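MlnD (Bacillus methylotrophicus, PDB 5IL5) probably dehydrates carrier-bound intermediates in macrolactin assembly, as the dehydratase domain of a multidomain trans-AT polyketide synthase. Local coordinates at residues Pro70-Arg79 with Cys211-Tyr222; Ser182-His190 with Leu199-Gly207. All blocks are in the same frame, centred on the assembly; numbering follows the deposited sequence.

Contact 1. Residues Pro70-Arg79 with Cys211-Tyr222; sequences PFLSQIEMAR and CIIKPEVIESVY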
loop_
_atom_site.group_PDB
_atom_site.type_symbol
_atom_site.label_atom_id
_atom_site.label_comp_id
_atom_site.label_asym_id
_atom_site.label_seq_id
_atom_site.Cartn_x
_atom_site.Cartn_y
_atom_site.Cartn_z
ATOM N N PRO A 70 -6.484 -21.546 -10.469
ATOM C CA PRO A 70 -7.671 -22.197 -9.901
ATOM C C PRO A 70 -8.695 -21.179 -9.420
ATOM O O PRO A 70 -8.350 -20.147 -8.840
ATOM C CB PRO A 70 -7.108 -23.026 -8.740
ATOM C CG PRO A 70 -5.710 -22.533 -8.528
ATOM C CD PRO A 70 -5.246 -22.056 -9.856
ATOM N N PHE A 71 -9.970 -21.489 -9.660
ATOM C CA PHE A 71 -11.039 -20.560 -9.320
ATOM C C PHE A 71 -11.036 -20.221 -7.837
ATOM O O PHE A 71 -10.937 -19.051 -7.455
ATOM C CB PHE A 71 -12.394 -21.149 -9.717
ATOM C CG PHE A 71 -12.615 -21.214 -11.191
ATOM C CD1 PHE A 71 -12.862 -20.056 -11.902
ATOM C CD2 PHE A 71 -12.597 -22.422 -11.867
ATOM C CE1 PHE A 71 -13.073 -20.093 -13.260
ATOM C CE2 PHE A 71 -12.804 -22.465 -13.232
ATOM C CZ PHE A 71 -13.045 -21.296 -13.930
ATOM N N LEU A 72 -11.155 -21.240 -6.985
ATOM C CA LEU A 72 -11.526 -21.001 -5.597
ATOM C C LEU A 72 -10.399 -20.405 -4.763
ATOM O O LEU A 72 -10.667 -19.858 -3.689
ATOM C CB LEU A 72 -11.999 -22.309 -4.961
ATOM C CG LEU A 72 -13.259 -22.944 -5.567
ATOM C CD1 LEU A 72 -13.767 -24.101 -4.719
ATOM C CD2 LEU A 72 -14.362 -21.916 -5.786
ATOM N N SER A 73 -9.156 -20.449 -5.238
ATOM C CA SER A 73 -8.079 -19.813 -4.489
ATOM C C SER A 73 -8.260 -18.308 -4.398
ATOM O O SER A 73 -7.576 -17.655 -3.602
ATOM C CB SER A 73 -6.729 -20.127 -5.127
ATOM O OG SER A 73 -6.265 -21.409 -4.746
ATOM N N GLN A 74 -9.154 -17.745 -5.205
ATOM C CA GLN A 74 -9.483 -16.332 -5.104
ATOM C C GLN A 74 -10.115 -15.999 -3.761
ATOM O O GLN A 74 -10.038 -14.852 -3.307
ATOM C CB GLN A 74 -10.412 -15.970 -6.251
ATOM C CG GLN A 74 -9.711 -16.058 -7.577
ATOM C CD GLN A 74 -10.657 -16.015 -8.747
ATOM O OE1 GLN A 74 -11.224 -14.976 -9.069
ATOM N NE2 GLN A 74 -10.818 -17.152 -9.408
ATOM N N ILE A 75 -10.753 -16.977 -3.115
ATOM C CA ILE A 75 -11.280 -16.744 -1.774
ATOM C C ILE A 75 -10.149 -16.365 -0.829
ATOM O O ILE A 75 -10.296 -15.462 0.005
ATOM C CB ILE A 75 -12.049 -17.978 -1.263
ATOM C CG1 ILE A 75 -13.216 -18.333 -2.195
ATOM C CG2 ILE A 75 -12.563 -17.710 0.142
ATOM C CD1 ILE A 75 -13.955 -19.613 -1.792
ATOM N N GLU A 76 -9.005 -17.047 -0.938
ATOM C CA GLU A 76 -7.836 -16.668 -0.147
ATOM C C GLU A 76 -7.394 -15.240 -0.464
ATOM O O GLU A 76 -7.031 -14.484 0.443
ATOM C CB GLU A 76 -6.703 -17.667 -0.384
ATOM C CG GLU A 76 -5.401 -17.356 0.351
ATOM C CD GLU A 76 -5.545 -17.395 1.854
ATOM O OE1 GLU A 76 -6.539 -17.968 2.348
ATOM O OE2 GLU A 76 -4.643 -16.865 2.538
ATOM N N MET A 77 -7.419 -14.851 -1.741
ATOM C CA MET A 77 -7.090 -13.471 -2.092
ATOM C C MET A 77 -8.001 -12.495 -1.359
ATOM O O MET A 77 -7.540 -11.503 -0.782
ATOM C CB MET A 77 -7.213 -13.253 -3.603
ATOM C CG MET A 77 -6.202 -13.983 -4.456
ATOM S SD MET A 77 -6.600 -13.920 -6.215
ATOM C CE MET A 77 -5.355 -15.028 -6.831
ATOM N N ALA A 78 -9.304 -12.759 -1.375
ATOM C CA ALA A 78 -10.239 -11.874 -0.694
ATOM C C ALA A 78 -10.033 -11.914 0.814
ATOM O O ALA A 78 -10.045 -10.869 1.478
ATOM C CB ALA A 78 -11.670 -12.260 -1.061
ATOM N N ARG A 79 -9.850 -13.111 1.373
ATOM C CA ARG A 79 -9.663 -13.227 2.812
ATOM C C ARG A 79 -8.419 -12.480 3.256
ATOM O O ARG A 79 -8.438 -11.784 4.277
ATOM C CB ARG A 79 -9.567 -14.695 3.214
ATOM C CG ARG A 79 -9.349 -14.911 4.704
ATOM C CD ARG A 79 -8.498 -16.121 4.980
ATOM N NE ARG A 79 -7.156 -16.018 4.422
ATOM C CZ ARG A 79 -6.191 -15.252 4.924
ATOM N NH1 ARG A 79 -6.409 -14.509 6.001
ATOM N NH2 ARG A 79 -4.997 -15.232 4.353
ATOM N N CYS A 211 -0.429 -18.394 3.229
ATOM C CA CYS A 211 -1.735 -18.906 2.817
ATOM C C CYS A 211 -2.454 -19.511 4.012
ATOM O O CYS A 211 -2.008 -20.520 4.564
ATOM C CB CYS A 211 -1.590 -19.947 1.710
ATOM S SG CYS A 211 -1.522 -19.287 0.043
ATOM N N ILE A 212 -3.562 -18.886 4.421
ATOM C CA ILE A 212 -4.454 -19.516 5.387
ATOM C C ILE A 212 -5.186 -20.672 4.727
ATOM O O ILE A 212 -5.227 -21.792 5.249
ATOM C CB ILE A 212 -5.451 -18.485 5.945
ATOM C CG1 ILE A 212 -4.723 -17.349 6.667
ATOM C CG2 ILE A 212 -6.457 -19.157 6.851
ATOM C CD1 ILE A 212 -3.993 -17.737 7.914
ATOM N N ILE A 213 -5.740 -20.420 3.547
ATOM C CA ILE A 213 -6.425 -21.428 2.755
ATOM C C ILE A 213 -5.432 -21.923 1.718
ATOM O O ILE A 213 -5.150 -21.226 0.739
ATOM C CB ILE A 213 -7.687 -20.859 2.093
ATOM C CG1 ILE A 213 -8.685 -20.397 3.159
ATOM C CG2 ILE A 213 -8.309 -21.883 1.156
ATOM C CD1 ILE A 213 -9.932 -19.721 2.601
ATOM N N LYS A 214 -4.904 -23.127 1.917
ATOM C CA LYS A 214 -3.879 -23.621 1.014
ATOM C C LYS A 214 -4.476 -23.910 -0.360
ATOM O O LYS A 214 -5.616 -24.372 -0.459
ATOM C CB LYS A 214 -3.201 -24.877 1.547
ATOM C CG LYS A 214 -2.308 -24.640 2.735
ATOM C CD LYS A 214 -1.521 -25.890 3.055
ATOM C CE LYS A 214 -0.610 -25.676 4.243
ATOM N NZ LYS A 214 0.052 -26.937 4.688
ATOM N N PRO A 215 -3.733 -23.653 -1.440
ATOM C CA PRO A 215 -4.326 -23.846 -2.772
ATOM C C PRO A 215 -4.795 -25.270 -3.021
ATOM O O PRO A 215 -5.889 -25.467 -3.565
ATOM C CB PRO A 215 -3.186 -23.433 -3.720
ATOM C CG PRO A 215 -1.950 -23.590 -2.920
ATOM C CD PRO A 215 -2.330 -23.212 -1.529
ATOM N N GLU A 216 -4.006 -26.273 -2.623
ATOM C CA GLU A 216 -4.396 -27.652 -2.892
ATOM C C GLU A 216 -5.569 -28.090 -2.026
ATOM O O GLU A 216 -6.372 -28.924 -2.461
ATOM C CB GLU A 216 -3.208 -28.603 -2.717
ATOM C CG GLU A 216 -2.773 -28.909 -1.288
ATOM C CD GLU A 216 -1.950 -27.809 -0.663
ATOM O OE1 GLU A 216 -1.676 -26.798 -1.343
ATOM O OE2 GLU A 216 -1.555 -27.971 0.509
ATOM N N VAL A 217 -5.702 -27.544 -0.816
ATOM C CA VAL A 217 -6.834 -27.904 0.034
ATOM C C VAL A 217 -8.140 -27.397 -0.567
ATOM O O VAL A 217 -9.097 -28.160 -0.741
ATOM C CB VAL A 217 -6.625 -27.378 1.465
ATOM C CG1 VAL A 217 -7.848 -27.674 2.330
ATOM C CG2 VAL A 217 -5.401 -28.017 2.082
ATOM N N ILE A 218 -8.212 -26.103 -0.881
ATOM C CA ILE A 218 -9.449 -25.564 -1.430
ATOM C C ILE A 218 -9.713 -26.094 -2.835
ATOM O O ILE A 218 -10.866 -26.116 -3.273
ATOM C CB ILE A 218 -9.428 -24.021 -1.392
ATOM C CG1 ILE A 218 -10.813 -23.443 -1.710
ATOM C CG2 ILE A 218 -8.398 -23.449 -2.361
ATOM C CD1 ILE A 218 -11.859 -23.668 -0.637
ATOM N N GLU A 219 -8.679 -26.518 -3.567
ATOM C CA GLU A 219 -8.924 -27.129 -4.868
ATOM C C GLU A 219 -9.463 -28.547 -4.731
ATOM O O GLU A 219 -10.226 -29.002 -5.588
ATOM C CB GLU A 219 -7.650 -27.126 -5.710
ATOM C CG GLU A 219 -7.884 -27.476 -7.169
ATOM C CD GLU A 219 -8.815 -26.512 -7.870
ATOM O OE1 GLU A 219 -8.936 -25.352 -7.424
ATOM O OE2 GLU A 219 -9.439 -26.923 -8.866
ATOM N N SER A 220 -9.077 -29.263 -3.673
ATOM C CA SER A 220 -9.743 -30.524 -3.366
ATOM C C SER A 220 -11.240 -30.315 -3.193
ATOM O O SER A 220 -12.045 -31.155 -3.607
ATOM C CB SER A 220 -9.145 -31.142 -2.105
ATOM O OG SER A 220 -7.826 -31.593 -2.338
ATOM N N VAL A 221 -11.627 -29.205 -2.566
ATOM C CA VAL A 221 -13.039 -28.872 -2.416
ATOM C C VAL A 221 -13.711 -28.820 -3.779
ATOM O O VAL A 221 -14.761 -29.433 -3.997
ATOM C CB VAL A 221 -13.188 -27.541 -1.655
ATOM C CG1 VAL A 221 -14.599 -26.950 -1.815
ATOM C CG2 VAL A 221 -12.805 -27.738 -0.185
ATOM N N TYR A 222 -13.110 -28.093 -4.717
ATOM C CA TYR A 222 -13.677 -27.997 -6.054
ATOM C C TYR A 222 -13.665 -29.354 -6.745
ATOM O O TYR A 222 -14.639 -29.728 -7.407
ATOM C CB TYR A 222 -12.915 -26.945 -6.863
ATOM C CG TYR A 222 -13.557 -26.611 -8.189
ATOM C CD1 TYR A 222 -14.808 -26.027 -8.231
ATOM C CD2 TYR A 222 -12.888 -26.802 -9.389
ATOM C CE1 TYR A 222 -15.410 -25.702 -9.420
ATOM C CE2 TYR A 222 -13.479 -26.461 -10.592
ATOM C CZ TYR A 222 -14.737 -25.914 -10.599
ATOM O OH TYR A 222 -15.310 -25.580 -11.802
HETATM O O HOH W 1 -5.220 -20.637 -2.026
#
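The carboxylate of Glu76, a buried helical side chain, clasps two successive backbone N-H groups of the loop that leads into helix 215-229. Ile213 N donates to Glu76 OE1 at 2.8 Å and Ile212 N to Glu76 OE2 at 3.0 Å, both moderately bent and both arriving from above the carboxylate plane. CG anti to the backbone N (chi1 178°) and a bend at chi2 turn the carboxylate back alongside Ile213, where its oxygens meet the two N-H groups. Arg79, one turn further along the helix, completes the grip: its NE reaches Glu76 OE1 at 2.9 Å from the face opposite to Ile213 N, and Arg79 NH2 is modelled in a salt bridge with Glu76 OE2, at a separation too short to be taken exactly. Glu76 OE2 is also hydrogen-bonded to His33 NE2, so both oxygens have more than one partner.

Further along, a water molecule bridges Ser73 OG, 3.0 Å from the water oxygen, and Ile213 O, to which it donates. Beyond it the contact turns apolar. Leu72 CB packs on Ile218 CG1 at 3.6 Å, while its CD1 branch reaches Tyr222 CB at 3.7 Å, the two side chains crossing at about a right angle. Glu219 OE1 lies beside Pro70 CB, while OE2 is hydrogen-bonded to Tyr179 OH. Leu282 of strand 278-286 touches both Ile75 and Ile218. The two segments belong to the predicted N- and C-terminal hotdog folds, and their meeting at the centre of the chain is characteristic of the double-hotdog architecture of polyketide synthase dehydratases, in which each hotdog contributes its central helix.

Contact 2. Residues Ser182-His190 with Leu199-Gly207; sequences SDSLKAAEH and LLKIKAKAG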
loop_
_atom_site.group_PDB
_atom_site.type_symbol
_atom_site.label_atom_id
_atom_site.label_comp_id
_atom_site.label_asym_id
_atom_site.label_seq_id
_atom_site.Cartn_x
_atom_site.Cartn_y
_atom_site.Cartn_z
ATOM N N SER A 182 -2.281 -29.046 -12.304
ATOM C CA SER A 182 -0.879 -29.255 -11.969
ATOM C C SER A 182 -0.740 -30.154 -10.744
ATOM O O SER A 182 -1.600 -30.176 -9.859
ATOM C CB SER A 182 -0.206 -27.906 -11.726
ATOM O OG SER A 182 -0.819 -27.219 -10.651
ATOM N N ASP A 183 0.367 -30.902 -10.693
ATOM C CA ASP A 183 0.599 -31.795 -9.560
ATOM C C ASP A 183 0.579 -31.039 -8.241
ATOM O O ASP A 183 0.272 -31.620 -7.193
ATOM C CB ASP A 183 1.940 -32.514 -9.699
ATOM C CG ASP A 183 1.986 -33.443 -10.888
ATOM O OD1 ASP A 183 0.918 -33.712 -11.487
ATOM O OD2 ASP A 183 3.097 -33.912 -11.222
ATOM N N SER A 184 0.906 -29.746 -8.273
ATOM C CA SER A 184 0.843 -28.920 -7.077
ATOM C C SER A 184 -0.573 -28.781 -6.540
ATOM O O SER A 184 -0.740 -28.312 -5.410
ATOM C CB SER A 184 1.405 -27.532 -7.373
ATOM O OG SER A 184 0.677 -26.930 -8.427
ATOM N N LEU A 185 -1.585 -29.182 -7.307
ATOM C CA LEU A 185 -2.973 -29.142 -6.864
ATOM C C LEU A 185 -3.587 -30.533 -6.739
ATOM O O LEU A 185 -4.810 -30.659 -6.628
ATOM C CB LEU A 185 -3.801 -28.288 -7.820
ATOM C CG LEU A 185 -3.531 -26.789 -7.745
ATOM C CD1 LEU A 185 -4.005 -26.090 -9.003
ATOM C CD2 LEU A 185 -4.227 -26.215 -6.532
ATOM N N LYS A 186 -2.760 -31.578 -6.749
ATOM C CA LYS A 186 -3.230 -32.956 -6.642
ATOM C C LYS A 186 -2.972 -33.449 -5.220
ATOM O O LYS A 186 -1.988 -34.130 -4.929
ATOM C CB LYS A 186 -2.544 -33.830 -7.684
ATOM C CG LYS A 186 -3.070 -33.609 -9.085
ATOM C CD LYS A 186 -2.609 -34.698 -10.024
ATOM C CE LYS A 186 -2.796 -34.287 -11.464
ATOM N NZ LYS A 186 -2.801 -35.469 -12.367
ATOM N N ALA A 187 -3.884 -33.081 -4.319
ATOM C CA ALA A 187 -3.788 -33.452 -2.915
ATOM C C ALA A 187 -4.636 -34.666 -2.548
ATOM O O ALA A 187 -4.467 -35.208 -1.452
ATOM C CB ALA A 187 -4.197 -32.262 -2.041
ATOM N N ALA A 188 -5.540 -35.097 -3.421
ATOM C CA ALA A 188 -6.395 -36.241 -3.129
ATOM C C ALA A 188 -5.588 -37.538 -3.150
ATOM O O ALA A 188 -4.916 -37.843 -4.141
ATOM C CB ALA A 188 -7.542 -36.307 -4.136
ATOM N N GLU A 189 -5.651 -38.295 -2.052
ATOM C CA GLU A 189 -5.015 -39.607 -1.985
ATOM C C GLU A 189 -5.968 -40.726 -2.401
ATOM O O GLU A 189 -5.558 -41.646 -3.117
ATOM C CB GLU A 189 -4.472 -39.879 -0.577
ATOM C CG GLU A 189 -3.235 -39.063 -0.196
ATOM C CD GLU A 189 -2.449 -39.698 0.931
ATOM O OE1 GLU A 189 -3.027 -40.531 1.662
ATOM O OE2 GLU A 189 -1.253 -39.364 1.087
ATOM N N HIS A 190 -7.225 -40.683 -1.959
ATOM C CA HIS A 190 -8.216 -41.653 -2.413
ATOM C C HIS A 190 -9.610 -41.089 -2.157
ATOM O O HIS A 190 -9.779 -40.092 -1.450
ATOM C CB HIS A 190 -8.030 -43.020 -1.747
ATOM C CG HIS A 190 -8.130 -42.991 -0.255
ATOM N ND1 HIS A 190 -9.334 -42.921 0.409
ATOM C CD2 HIS A 190 -7.173 -43.030 0.701
ATOM C CE1 HIS A 190 -9.116 -42.919 1.712
ATOM N NE2 HIS A 190 -7.812 -42.985 1.916
ATOM N N LEU A 199 -16.345 -38.549 0.061
ATOM C CA LEU A 199 -15.345 -38.211 1.068
ATOM C C LEU A 199 -13.971 -38.426 0.456
ATOM O O LEU A 199 -13.626 -39.553 0.084
ATOM C CB LEU A 199 -15.520 -39.054 2.333
ATOM C CG LEU A 199 -14.598 -38.726 3.515
ATOM C CD1 LEU A 199 -14.825 -37.307 4.030
ATOM C CD2 LEU A 199 -14.784 -39.730 4.640
ATOM N N LEU A 200 -13.187 -37.354 0.364
ATOM C CA LEU A 200 -11.827 -37.427 -0.146
ATOM C C LEU A 200 -10.824 -37.453 0.997
ATOM O O LEU A 200 -10.964 -36.722 1.980
ATOM C CB LEU A 200 -11.513 -36.242 -1.057
ATOM C CG LEU A 200 -12.407 -36.030 -2.275
ATOM C CD1 LEU A 200 -11.895 -34.860 -3.089
ATOM C CD2 LEU A 200 -12.457 -37.282 -3.127
ATOM N N LYS A 201 -9.818 -38.308 0.856
ATOM C CA LYS A 201 -8.653 -38.289 1.729
ATOM C C LYS A 201 -7.597 -37.417 1.076
ATOM O O LYS A 201 -7.173 -37.691 -0.051
ATOM C CB LYS A 201 -8.098 -39.691 1.969
ATOM C CG LYS A 201 -6.748 -39.683 2.672
ATOM C CD LYS A 201 -6.872 -39.182 4.091
ATOM C CE LYS A 201 -5.566 -39.360 4.831
ATOM N NZ LYS A 201 -4.626 -38.256 4.492
ATOM N N ILE A 202 -7.182 -36.368 1.773
ATOM C CA ILE A 202 -6.244 -35.421 1.202
ATOM C C ILE A 202 -5.016 -35.344 2.087
ATOM O O ILE A 202 -5.042 -35.681 3.275
ATOM C CB ILE A 202 -6.865 -34.027 1.007
ATOM C CG1 ILE A 202 -7.359 -33.444 2.338
ATOM C CG2 ILE A 202 -8.009 -34.126 0.021
ATOM C CD1 ILE A 202 -7.434 -31.933 2.340
ATOM N N LYS A 203 -3.918 -34.924 1.473
ATOM C CA LYS A 203 -2.680 -34.659 2.185
ATOM C C LYS A 203 -2.228 -33.272 1.773
ATOM O O LYS A 203 -1.873 -33.046 0.611
ATOM C CB LYS A 203 -1.635 -35.735 1.878
ATOM C CG LYS A 203 -0.290 -35.501 2.508
ATOM C CD LYS A 203 0.654 -36.653 2.225
ATOM C CE LYS A 203 2.059 -36.286 2.618
ATOM N NZ LYS A 203 2.156 -36.079 4.072
ATOM N N ALA A 204 -2.256 -32.346 2.723
ATOM C CA ALA A 204 -1.865 -30.987 2.420
ATOM C C ALA A 204 -0.369 -30.942 2.168
ATOM O O ALA A 204 0.394 -31.807 2.607
ATOM C CB ALA A 204 -2.238 -30.042 3.558
ATOM N N LYS A 205 0.046 -29.923 1.435
ATOM C CA LYS A 205 1.443 -29.743 1.086
ATOM C C LYS A 205 1.943 -28.552 1.879
ATOM O O LYS A 205 1.379 -27.458 1.771
ATOM C CB LYS A 205 1.566 -29.502 -0.417
ATOM C CG LYS A 205 1.082 -30.687 -1.242
ATOM C CD LYS A 205 0.777 -30.272 -2.656
ATOM C CE LYS A 205 0.258 -31.440 -3.462
ATOM N NZ LYS A 205 -0.303 -30.954 -4.733
ATOM N N ALA A 206 2.998 -28.751 2.665
ATOM C CA ALA A 206 3.550 -27.619 3.390
ATOM C C ALA A 206 4.040 -26.604 2.374
ATOM O O ALA A 206 4.763 -26.944 1.432
ATOM C CB ALA A 206 4.677 -28.048 4.328
ATOM N N GLY A 207 3.655 -25.356 2.577
ATOM C CA GLY A 207 3.911 -24.323 1.612
ATOM C C GLY A 207 4.018 -22.985 2.303
ATOM O O GLY A 207 4.096 -22.919 3.534
#
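A beta hairpin of the predicted C-terminal hotdog, formed by strands 188-194 and 197-202, carries a classic beta bulge where Glu189 and His190 both face Lys201. Lys201 is bonded through both its backbone groups, nearly straight: Glu189 N donates to Lys201 O at 2.6 Å, and Lys201 N to His190 O at 2.9 Å. Ala188 and Ile202 make the neighbouring non-hydrogen-bonded pair, after which Lys203 N donates to Ala187 O at 3.0 Å. Beyond the strands, the extended Lys205 reaches back to the turn at 183-184, where its NZ is modelled as donating to Asp183 O, though its exact position is uncertain.

His190 CG occupies the position between the backbone N and the carbonyl carbon (chi1 59°), which brings the imidazole against Lys201 so that CB of the lysine sits over one ring face, 3.5 Å from the centroid, in a CH-pi contact. Lys201 then bends at chi2 and chi4, and its NZ donates to Ile202 O at 2.9 Å from above the carbonyl plane. Glu189 runs beside it in the same direction, but OE1 stays 4.0 Å from Lys201 NZ, a long salt bridge. Glu189 OE2 instead lies against the aliphatic part of Lys203, 3.5 Å from CD. Ala187 and Ile202 both touch Ser220 of helix 215-229. Backbone hydrogen bonds thus set the pairing at this bulge, and lysine methylenes pack beside them; the Glu189-Lys201 pair, being long, probably adds only a weak attraction.

How the contacts relate
Contact 1 is buried near the centre of the chain and joins the two hotdog folds, whereas contact 2 lies about 13 Å away, centre to centre, is only partly buried and stays within the C-terminal one. Both segments of contact 2 fall in the chain between the two segments of contact 1. Helix 215-229 connects them: Glu216 OE2 probably accepts a hydrogen bond from Lys205 N, and Ser220 packs on Ile202. Their chemistry follows their place. In contact 1 a buried carboxylate is matched by backbone and charged donors beside apolar packing; in contact 2 strand pairing dominates, with long charged side chains such as the solvent-exposed Lys203.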